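Local atomic coordinates of D-aminopeptidase (PDB entry 5TZB), a protein that probably removes N-terminal residues, beta-amino acids in particular, from peptides as a beta-aminopeptidase of peptidase family S58. Residues C[217-222]-C[259-263]; C[278-283]-C[300-304]; C[151-155]-C[359-364]; C[50-54]-C[182-187]. One frame throughout, in Å; residues are numbered along the deposited sequence.

Contact 1 of 4, residues C[217-222]-C[259-263]; sequences LVQANY and SIVVT
L217 and T263 form a hydrogen-bonded antiparallel pair: L217 N donates to T263 O at 2.8 Å, and T263 N donates back to L217 O. V218 and V262 follow as a non-hydrogen-bonded pair. Their side chains lie alongside each other, V218 CG1 3.9 Å from V262 CG2, on the face covered by helices 272-289 and 331-355. Q219 pairs with V261 through two more backbone bonds, and on the other face Q219 CB presses on V261 CG2 at 3.5 Å. The Q219 amide is held outside the pair, its NE2 bonded to T148 OG1 and T114 O. Strands 213-220 and 260-266 thus run as neighbours deep within one of the two facing sheets of the layered alpha-beta-beta-alpha sandwich of this family. A220 meets I260, whose fully extended chain (chi1 177°) carries CD1 across to A220 CB and V218 CB. The strand ends at A220; just beyond it N221 N makes a weak bond to S259 O, whereas S259 N approaches N221 O at 2.9 Å from well above the carbonyl plane. A water joins N221 ND2 to S259 OG; I190 N binds N221 OD1, and S259 OG also meets G298 N. S259 is the first residue modelled after the gap 247-258, consistent with the new N-terminus that S58 precursors gain on self-cleavage. Y222 closes the segment, with S259 O at its ring edge and I260 CB 4.1 Å from Y222 CD2.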
loop_
_atom_site.group_PDB
_atom_site.type_symbol
_atom_site.label_atom_id
_atom_site.label_comp_id
_atom_site.label_asym_id
_atom_site.label_seq_id
_atom_site.Cartn_x
_atom_site.Cartn_y
_atom_site.Cartn_z
ATOM N N LEU C 217 10.497 6.011 -20.802
ATOM C CA LEU C 217 9.632 6.507 -21.870
ATOM C C LEU C 217 8.398 7.135 -21.220
ATOM O O LEU C 217 7.672 6.472 -20.470
ATOM C CB LEU C 217 9.224 5.378 -22.828
ATOM C CG LEU C 217 8.392 5.775 -24.058
ATOM C CD1 LEU C 217 9.292 6.404 -25.083
ATOM C CD2 LEU C 217 7.672 4.573 -24.650
ATOM N N VAL C 218 8.162 8.415 -21.473
ATOM C CA VAL C 218 7.023 9.063 -20.832
ATOM C C VAL C 218 6.004 9.518 -21.864
ATOM O O VAL C 218 6.328 9.730 -23.043
ATOM C CB VAL C 218 7.448 10.278 -19.985
ATOM C CG1 VAL C 218 8.553 9.881 -19.014
ATOM C CG2 VAL C 218 7.893 11.429 -20.897
ATOM N N GLN C 219 4.759 9.624 -21.412
ATOM C CA GLN C 219 3.715 10.314 -22.153
ATOM C C GLN C 219 3.274 11.467 -21.257
ATOM O O GLN C 219 2.532 11.268 -20.292
ATOM C CB GLN C 219 2.562 9.372 -22.501
ATOM C CG GLN C 219 1.417 10.010 -23.258
ATOM C CD GLN C 219 0.475 8.970 -23.831
ATOM O OE1 GLN C 219 0.859 8.199 -24.712
ATOM N NE2 GLN C 219 -0.761 8.935 -23.328
ATOM N N ALA C 220 3.794 12.657 -21.555
ATOM C CA ALA C 220 3.672 13.821 -20.682
ATOM C C ALA C 220 2.490 14.693 -21.086
ATOM O O ALA C 220 2.429 15.189 -22.219
ATOM C CB ALA C 220 4.970 14.641 -20.696
ATOM N N ASN C 221 1.572 14.874 -20.140
ATOM C CA ASN C 221 0.327 15.596 -20.363
ATOM C C ASN C 221 -0.102 16.361 -19.114
ATOM O O ASN C 221 -1.284 16.440 -18.811
ATOM C CB ASN C 221 -0.769 14.605 -20.771
ATOM C CG ASN C 221 -2.015 15.284 -21.310
ATOM O OD1 ASN C 221 -1.946 16.112 -22.212
ATOM N ND2 ASN C 221 -3.174 14.929 -20.745
ATOM N N TYR C 222 0.863 16.911 -18.382
ATOM C CA TYR C 222 0.590 17.494 -17.068
ATOM C C TYR C 222 1.105 18.935 -16.993
ATOM O O TYR C 222 1.893 19.364 -17.831
ATOM C CB TYR C 222 1.270 16.665 -15.961
ATOM C CG TYR C 222 2.737 17.021 -15.912
ATOM C CD1 TYR C 222 3.211 17.977 -15.019
ATOM C CD2 TYR C 222 3.634 16.456 -16.809
ATOM C CE1 TYR C 222 4.543 18.368 -15.028
ATOM C CE2 TYR C 222 4.977 16.833 -16.823
ATOM C CZ TYR C 222 5.422 17.791 -15.921
ATOM O OH TYR C 222 6.747 18.184 -15.909
ATOM N N SER C 259 -1.831 14.690 -16.532
ATOM C CA SER C 259 -1.440 13.300 -16.320
ATOM C C SER C 259 -0.076 13.010 -16.928
ATOM O O SER C 259 0.319 13.633 -17.913
ATOM C CB SER C 259 -2.470 12.336 -16.917
ATOM O OG SER C 259 -3.750 12.489 -16.326
ATOM N N ILE C 260 0.642 12.053 -16.350
ATOM C CA ILE C 260 1.838 11.560 -17.015
ATOM C C ILE C 260 2.049 10.094 -16.688
ATOM O O ILE C 260 2.059 9.694 -15.522
ATOM C CB ILE C 260 3.121 12.379 -16.664
ATOM C CG1 ILE C 260 4.349 11.750 -17.339
ATOM C CG2 ILE C 260 3.327 12.501 -15.147
ATOM C CD1 ILE C 260 5.643 12.542 -17.147
ATOM N N VAL C 261 2.200 9.287 -17.734
ATOM C CA VAL C 261 2.525 7.882 -17.533
ATOM C C VAL C 261 4.003 7.697 -17.834
ATOM O O VAL C 261 4.544 8.310 -18.751
ATOM C CB VAL C 261 1.647 6.937 -18.394
ATOM C CG1 VAL C 261 0.169 7.080 -17.995
ATOM C CG2 VAL C 261 1.803 7.224 -19.853
ATOM N N VAL C 262 4.665 6.910 -16.992
ATOM C CA VAL C 262 6.105 6.694 -17.087
ATOM C C VAL C 262 6.417 5.199 -17.106
ATOM O O VAL C 262 5.893 4.455 -16.285
ATOM C CB VAL C 262 6.868 7.344 -15.888
ATOM C CG1 VAL C 262 8.358 7.154 -16.041
ATOM C CG2 VAL C 262 6.559 8.834 -15.790
ATOM N N THR C 263 7.239 4.760 -18.054
ATOM C CA THR C 263 7.817 3.429 -17.972
ATOM C C THR C 263 9.318 3.577 -17.829
ATOM O O THR C 263 9.947 4.285 -18.607
ATOM C CB THR C 263 7.504 2.528 -19.195
ATOM O OG1 THR C 263 6.093 2.305 -19.296
ATOM C CG2 THR C 263 8.182 1.166 -19.031
HETATM O O HOH W 1 -4.591 13.879 -18.468
#

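Contact 2 of 4, residues C[278-283]-C[300-304]; sequences LAQRAS and IFLAF
F301 lays its ring beneath A282, whose CB stands 3.6 Å from the ring centroid and 19° off the ring normal, a CH-pi contact over one face. F301 CG lies anti to its own carbonyl carbon (chi1 -44°), which sets the ring under that methyl. The pair belongs to a beta-alpha-beta crossover: strand 260-266 leads into helix 272-289, which returns across the sheet before strand 298-305 comes in parallel beside the first strand. Accordingly helix segment 278-283 and strand segment 300-304 run in roughly opposite senses, 143° apart, with their axes approaching to 7.0 Å. Small side chains permit this closeness. A279 CB sits against A303 CB at 3.8 Å, and L278 CB flanks the same methyl at 4.3 Å. Further along, the carbonyl oxygen A279 O lies 3.6 Å from F301 CB while it accepts an i+3 bond from A282 N, where the helix is kinked, so a buried polar atom beside the aromatic side chain has its partner within the helix. The F301 side chain also packs on V262, H87 and L89, and all the touching residues are buried.

The strand is covered here by A279 and A282, whereas Q280 and R281 point away from it, and the ends of their side chains reach a second subunit. There Q280 OE1 bonds H87 NE2 of the second subunit, and R281 NE and NH2 bond G292 O and N90 OD1 of that subunit. At the far rim of the aromatic ring, S283 OG meets the edge rather than the face, lying near the ring plane 3.4 Å from F301 CE2.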
loop_
_atom_site.group_PDB
_atom_site.type_symbol
_atom_site.label_atom_id
_atom_site.label_comp_id
_atom_site.label_asym_id
_atom_site.label_seq_id
_atom_site.Cartn_x
_atom_site.Cartn_y
_atom_site.Cartn_z
ATOM N N LEU C 278 12.386 1.486 -7.676
ATOM C CA LEU C 278 12.852 2.206 -8.850
ATOM C C LEU C 278 11.717 3.043 -9.465
ATOM O O LEU C 278 11.940 4.182 -9.872
ATOM C CB LEU C 278 13.421 1.230 -9.875
ATOM C CG LEU C 278 14.154 1.843 -11.071
ATOM C CD1 LEU C 278 15.405 2.555 -10.591
ATOM C CD2 LEU C 278 14.510 0.773 -12.067
ATOM N N ALA C 279 10.508 2.482 -9.517
ATOM C CA ALA C 279 9.385 3.189 -10.122
ATOM C C ALA C 279 9.084 4.496 -9.394
ATOM O O ALA C 279 8.727 5.483 -10.031
ATOM C CB ALA C 279 8.139 2.306 -10.160
ATOM N N GLN C 280 9.236 4.512 -8.074
ATOM C CA GLN C 280 8.888 5.711 -7.319
ATOM C C GLN C 280 9.880 6.831 -7.618
ATOM O O GLN C 280 9.564 8.004 -7.419
ATOM C CB GLN C 280 8.817 5.447 -5.806
ATOM C CG GLN C 280 8.276 6.674 -5.039
ATOM C CD GLN C 280 7.928 6.442 -3.555
ATOM O OE1 GLN C 280 7.504 7.383 -2.872
ATOM N NE2 GLN C 280 8.082 5.211 -3.063
ATOM N N ARG C 281 11.052 6.511 -8.159
ATOM C CA ARG C 281 11.994 7.600 -8.434
ATOM C C ARG C 281 11.510 8.428 -9.635
ATOM O O ARG C 281 12.076 9.483 -9.949
ATOM C CB ARG C 281 13.426 7.078 -8.670
ATOM C CG ARG C 281 14.112 6.437 -7.426
ATOM C CD ARG C 281 13.385 6.842 -6.177
ATOM N NE ARG C 281 14.057 6.737 -4.886
ATOM C CZ ARG C 281 13.834 5.790 -3.979
ATOM N NH1 ARG C 281 13.025 4.769 -4.230
ATOM N NH2 ARG C 281 14.451 5.858 -2.812
ATOM N N ALA C 282 10.464 7.962 -10.313
ATOM C CA ALA C 282 9.848 8.779 -11.352
ATOM C C ALA C 282 9.246 10.059 -10.740
ATOM O O ALA C 282 9.250 11.114 -11.387
ATOM C CB ALA C 282 8.795 7.980 -12.114
ATOM N N SER C 283 8.790 9.974 -9.487
ATOM C CA SER C 283 8.317 11.154 -8.729
ATOM C C SER C 283 9.405 12.213 -8.670
ATOM O O SER C 283 9.133 13.409 -8.732
ATOM C CB SER C 283 7.942 10.798 -7.284
ATOM O OG SER C 283 6.814 9.939 -7.192
ATOM N N ILE C 300 1.175 7.990 -12.947
ATOM C CA ILE C 300 1.276 6.555 -12.706
ATOM C C ILE C 300 2.547 5.992 -13.328
ATOM O O ILE C 300 2.806 6.191 -14.522
ATOM C CB ILE C 300 0.017 5.836 -13.257
ATOM C CG1 ILE C 300 -1.226 6.368 -12.540
ATOM C CG2 ILE C 300 0.144 4.319 -13.144
ATOM C CD1 ILE C 300 -2.554 5.855 -13.102
ATOM N N PHE C 301 3.343 5.301 -12.513
ATOM C CA PHE C 301 4.690 4.902 -12.912
ATOM C C PHE C 301 4.908 3.385 -12.883
ATOM O O PHE C 301 4.514 2.706 -11.935
ATOM C CB PHE C 301 5.737 5.560 -12.000
ATOM C CG PHE C 301 5.482 7.021 -11.713
ATOM C CD1 PHE C 301 5.033 7.881 -12.700
ATOM C CD2 PHE C 301 5.702 7.531 -10.430
ATOM C CE1 PHE C 301 4.797 9.234 -12.413
ATOM C CE2 PHE C 301 5.467 8.883 -10.142
ATOM C CZ PHE C 301 5.023 9.729 -11.131
ATOM N N LEU C 302 5.575 2.878 -13.911
ATOM C CA LEU C 302 5.895 1.462 -14.022
ATOM C C LEU C 302 7.374 1.311 -14.272
ATOM O O LEU C 302 7.947 2.071 -15.045
ATOM C CB LEU C 302 5.104 0.809 -15.154
ATOM C CG LEU C 302 5.433 -0.632 -15.565
ATOM C CD1 LEU C 302 5.135 -1.605 -14.460
ATOM C CD2 LEU C 302 4.628 -0.993 -16.797
ATOM N N ALA C 303 7.986 0.347 -13.599
ATOM C CA ALA C 303 9.374 -0.010 -13.841
ATOM C C ALA C 303 9.511 -1.522 -14.057
ATOM O O ALA C 303 8.935 -2.312 -13.311
ATOM C CB ALA C 303 10.241 0.434 -12.697
ATOM N N PHE C 304 10.243 -1.920 -15.090
ATOM C CA PHE C 304 10.553 -3.342 -15.273
ATOM C C PHE C 304 12.047 -3.560 -15.520
ATOM O O PHE C 304 12.756 -2.677 -16.027
ATOM C CB PHE C 304 9.707 -3.962 -16.400
ATOM C CG PHE C 304 10.069 -3.495 -17.794
ATOM C CD1 PHE C 304 11.022 -4.169 -18.555
ATOM C CD2 PHE C 304 9.410 -2.414 -18.364
ATOM C CE1 PHE C 304 11.341 -3.744 -19.836
ATOM C CE2 PHE C 304 9.721 -1.988 -19.646
ATOM C CZ PHE C 304 10.694 -2.656 -20.384
#

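Contact 3 of 4, residues C[151-155]-C[359-364]; sequences GLLND and VESRGA
A beta hairpin with a two-residue loop, strands 359-361 and 364-366, turns through a type I' turn from S361 to A364 and sets S361, R362 and A364 against the loop 151-155. S361 OG donates to L153 O at 2.7 Å, meeting the oxygen in the carbonyl plane. The R362 chain bends at its third torsion (chi3 67°), which brings the guanidinium back over the loop. Its NH1 donates to L152 O at 3.1 Å in a bent bond; the oxygen lies in the guanidinium plane, but NH1 stands above the L152 carbonyl plane. A water further ties L152 O to R362 O, at 2.7 Å from L152 O. N154 O and D155 CA lie over one face of the guanidinium, and D60 takes NH2 in a salt bridge that holds the far end. Alongside the polar contacts the L153 side chain forks, CD1 reaching V359 CG1 at 3.7 Å and CD2 reaching A364 CB at 4.1 Å, while L152 CG touches A364 CB at 3.8 Å. The contact lies toward the periphery of the chain, where strand 63-71 packs against N154, V359 and S361, and strand 190-191 packs against both leucines through I190.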
loop_
_atom_site.group_PDB
_atom_site.type_symbol
_atom_site.label_atom_id
_atom_site.label_comp_id
_atom_site.label_asym_id
_atom_site.label_seq_id
_atom_site.Cartn_x
_atom_site.Cartn_y
_atom_site.Cartn_z
ATOM N N GLY C 151 -8.515 15.181 -24.370
ATOM C CA GLY C 151 -9.860 15.672 -24.637
ATOM C C GLY C 151 -9.978 17.038 -25.288
ATOM O O GLY C 151 -10.996 17.346 -25.900
ATOM N N LEU C 152 -8.938 17.857 -25.177
ATOM C CA LEU C 152 -8.977 19.201 -25.750
ATOM C C LEU C 152 -8.751 19.199 -27.263
ATOM O O LEU C 152 -9.541 19.779 -28.019
ATOM C CB LEU C 152 -7.945 20.099 -25.066
ATOM C CG LEU C 152 -8.140 21.602 -25.301
ATOM C CD1 LEU C 152 -9.462 22.106 -24.715
ATOM C CD2 LEU C 152 -6.969 22.366 -24.709
ATOM N N LEU C 153 -7.682 18.539 -27.699
ATOM C CA LEU C 153 -7.306 18.500 -29.107
ATOM C C LEU C 153 -7.901 17.317 -29.852
ATOM O O LEU C 153 -7.992 17.345 -31.073
ATOM C CB LEU C 153 -5.775 18.484 -29.251
ATOM C CG LEU C 153 -5.025 19.713 -28.736
ATOM C CD1 LEU C 153 -3.516 19.507 -28.799
ATOM C CD2 LEU C 153 -5.434 20.926 -29.580
ATOM N N ASN C 154 -8.304 16.286 -29.114
ATOM C CA ASN C 154 -8.817 15.050 -29.709
ATOM C C ASN C 154 -10.287 14.833 -29.379
ATOM O O ASN C 154 -10.748 15.206 -28.296
ATOM C CB ASN C 154 -8.009 13.842 -29.213
ATOM C CG ASN C 154 -8.501 12.524 -29.789
ATOM O OD1 ASN C 154 -8.596 12.365 -31.009
ATOM N ND2 ASN C 154 -8.851 11.586 -28.911
ATOM N N ASP C 155 -11.011 14.211 -30.303
ATOM C CA ASP C 155 -12.390 13.797 -30.075
ATOM C C ASP C 155 -12.381 12.540 -29.203
ATOM O O ASP C 155 -12.559 11.423 -29.687
ATOM C CB ASP C 155 -13.089 13.548 -31.418
ATOM C CG ASP C 155 -14.526 13.070 -31.262
ATOM O OD1 ASP C 155 -15.161 13.372 -30.228
ATOM O OD2 ASP C 155 -15.022 12.399 -32.190
ATOM N N VAL C 359 -0.086 22.922 -32.592
ATOM C CA VAL C 359 -1.270 22.158 -32.950
ATOM C C VAL C 359 -2.519 23.003 -32.737
ATOM O O VAL C 359 -2.699 23.609 -31.673
ATOM C CB VAL C 359 -1.397 20.861 -32.134
ATOM C CG1 VAL C 359 -2.757 20.251 -32.344
ATOM C CG2 VAL C 359 -0.304 19.869 -32.491
ATOM N N GLU C 360 -3.357 23.051 -33.774
ATOM C CA GLU C 360 -4.680 23.672 -33.724
ATOM C C GLU C 360 -5.732 22.605 -34.021
ATOM O O GLU C 360 -5.693 21.961 -35.067
ATOM C CB GLU C 360 -4.781 24.824 -34.735
ATOM N N SER C 361 -6.680 22.413 -33.116
ATOM C CA SER C 361 -7.646 21.338 -33.305
ATOM C C SER C 361 -8.874 21.546 -32.431
ATOM O O SER C 361 -8.753 21.876 -31.250
ATOM C CB SER C 361 -6.991 19.985 -33.004
ATOM O OG SER C 361 -7.854 18.912 -33.312
ATOM N N ARG C 362 -10.052 21.357 -33.023
ATOM C CA ARG C 362 -11.324 21.461 -32.303
ATOM C C ARG C 362 -11.439 22.810 -31.594
ATOM O O ARG C 362 -11.971 22.900 -30.487
ATOM C CB ARG C 362 -11.474 20.297 -31.301
ATOM C CG ARG C 362 -11.325 18.930 -31.949
ATOM C CD ARG C 362 -11.510 17.763 -30.983
ATOM N NE ARG C 362 -12.867 17.638 -30.461
ATOM C CZ ARG C 362 -13.226 17.951 -29.221
ATOM N NH1 ARG C 362 -12.328 18.419 -28.363
ATOM N NH2 ARG C 362 -14.489 17.799 -28.843
ATOM N N GLY C 363 -10.907 23.854 -32.222
ATOM C CA GLY C 363 -11.037 25.197 -31.686
ATOM C C GLY C 363 -10.022 25.557 -30.622
ATOM O O GLY C 363 -10.123 26.608 -29.987
ATOM N N ALA C 364 -9.044 24.687 -30.410
ATOM C CA ALA C 364 -8.015 24.948 -29.415
ATOM C C ALA C 364 -6.648 24.995 -30.092
ATOM O O ALA C 364 -6.390 24.267 -31.056
ATOM C CB ALA C 364 -8.048 23.890 -28.316
HETATM O O HOH W 2 -11.461 21.719 -27.758
#

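Contact 4 of 4, residues C[50-54]-C[182-187]; sequences GHCTL and GVGGGT
The backbones of H51 and G184 come together where strand 48-56, at the edge of the chain's five-stranded mixed sheet, passes the glycine-rich loop 182-187, their CA atoms 4.3 Å apart. G184 has a positive phi (53°), and its CA makes a CA-H...O contact with C52 O at 3.4 Å. Just after it the loop makes a short 3-10 turn, with G186 N bonded to V183 O. The loop and strand are joined by one direct hydrogen bond: G184 N points straight at T53 OG1, 2.8 Å away and with an N-H...O angle of 179°. T53 presents that oxygen to the loop because OG1 lies anti to the carbonyl carbon (chi1 -57°).

Beside it V183 places CG2 over one face of the H51 imidazole, 3.7 Å from the centroid, as a CH-pi contact. Two bonds hold the ring's orientation, ND1 to T68 OG1 and NE2 to A179 O; the same T68 hydroxyl oxygen is bonded to G185 N, linking ring and loop through strand 63-71. I198 of strand 197-204 touches both H51 and V183. T187 OG1 donates to G184 O at 2.8 Å, back within the loop. The same hydroxyl oxygen lies 3.3 Å from T53 CG2, while T187 CG2 approaches L54 O at 3.8 Å.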
loop_
_atom_site.group_PDB
_atom_site.type_symbol
_atom_site.label_atom_id
_atom_site.label_comp_id
_atom_site.label_asym_id
_atom_site.label_seq_id
_atom_site.Cartn_x
_atom_site.Cartn_y
_atom_site.Cartn_z
ATOM N N GLY C 50 7.051 1.168 -30.604
ATOM C CA GLY C 50 6.343 1.471 -31.842
ATOM C C GLY C 50 5.201 2.451 -31.620
ATOM O O GLY C 50 4.538 2.406 -30.595
ATOM N N HIS C 51 4.987 3.353 -32.572
ATOM C CA HIS C 51 3.898 4.320 -32.494
ATOM C C HIS C 51 2.876 4.040 -33.598
ATOM O O HIS C 51 3.225 3.521 -34.661
ATOM C CB HIS C 51 4.385 5.771 -32.655
ATOM C CG HIS C 51 5.334 6.245 -31.594
ATOM N ND1 HIS C 51 5.044 6.187 -30.246
ATOM C CD2 HIS C 51 6.531 6.873 -31.691
ATOM C CE1 HIS C 51 6.046 6.708 -29.559
ATOM N NE2 HIS C 51 6.957 7.139 -30.412
ATOM N N CYS C 52 1.615 4.364 -33.333
ATOM C CA CYS C 52 0.626 4.548 -34.394
ATOM C C CYS C 52 -0.040 5.894 -34.155
ATOM O O CYS C 52 -0.640 6.118 -33.109
ATOM C CB CYS C 52 -0.410 3.428 -34.437
ATOM S SG CYS C 52 -1.697 3.716 -35.684
ATOM N N THR C 53 0.115 6.799 -35.114
ATOM C CA THR C 53 -0.323 8.184 -34.967
ATOM C C THR C 53 -1.567 8.476 -35.802
ATOM O O THR C 53 -1.594 8.192 -37.001
ATOM C CB THR C 53 0.812 9.151 -35.361
ATOM O OG1 THR C 53 1.954 8.871 -34.543
ATOM C CG2 THR C 53 0.390 10.619 -35.175
ATOM N N LEU C 54 -2.611 8.990 -35.155
ATOM C CA LEU C 54 -3.849 9.343 -35.844
ATOM C C LEU C 54 -4.022 10.847 -35.910
ATOM O O LEU C 54 -4.144 11.512 -34.883
ATOM C CB LEU C 54 -5.055 8.726 -35.142
ATOM C CG LEU C 54 -5.008 7.204 -35.030
ATOM C CD1 LEU C 54 -6.266 6.685 -34.348
ATOM C CD2 LEU C 54 -4.796 6.567 -36.413
ATOM N N GLY C 182 4.399 14.882 -30.411
ATOM C CA GLY C 182 3.025 14.559 -30.761
ATOM C C GLY C 182 2.868 13.354 -31.668
ATOM O O GLY C 182 2.358 13.478 -32.782
ATOM N N VAL C 183 3.284 12.188 -31.177
ATOM C CA VAL C 183 3.192 10.940 -31.923
ATOM C C VAL C 183 2.593 9.828 -31.081
ATOM O O VAL C 183 2.622 9.892 -29.847
ATOM C CB VAL C 183 4.581 10.467 -32.417
ATOM C CG1 VAL C 183 5.165 11.444 -33.427
ATOM C CG2 VAL C 183 5.519 10.297 -31.241
ATOM N N GLY C 184 2.050 8.809 -31.743
ATOM C CA GLY C 184 1.520 7.650 -31.037
ATOM C C GLY C 184 0.530 8.074 -29.978
ATOM O O GLY C 184 -0.371 8.872 -30.244
ATOM N N GLY C 185 0.734 7.599 -28.756
ATOM C CA GLY C 185 -0.152 7.962 -27.673
ATOM C C GLY C 185 -0.037 9.430 -27.280
ATOM O O GLY C 185 -0.948 9.983 -26.672
ATOM N N GLY C 186 1.071 10.077 -27.633
ATOM C CA GLY C 186 1.273 11.459 -27.225
ATOM C C GLY C 186 0.761 12.497 -28.210
ATOM O O GLY C 186 0.882 13.701 -27.976
ATOM N N THR C 187 0.143 12.025 -29.285
ATOM C CA THR C 187 -0.265 12.880 -30.396
ATOM C C THR C 187 -1.053 14.124 -29.979
ATOM O O THR C 187 -0.726 15.232 -30.404
ATOM C CB THR C 187 -1.078 12.068 -31.426
ATOM O OG1 THR C 187 -0.237 11.040 -31.973
ATOM C CG2 THR C 187 -1.558 12.953 -32.562
#

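Contacts 1 and 2 make up the buried centre and share a sheet: strand 260-266 lies between strands 213-220 and 298-305, with V262 touching F301 and I300 and L302 probably bonding to its backbone. Contact 1 is mainly regular backbone pairing, contact 2 the apolar seating of the helix on that sheet. Contacts 3 and 4, partly buried, lie on one side of the chain's centre, about 15 Å apart between centres, and each fixes an irregular loop by side-chain-to-backbone bonds, with arginine and water involved at 151-155 and 359-364. Contact 4 meets contact 1 where Q219 OE1 packs on G185, whereas contact 3 touches none of the others.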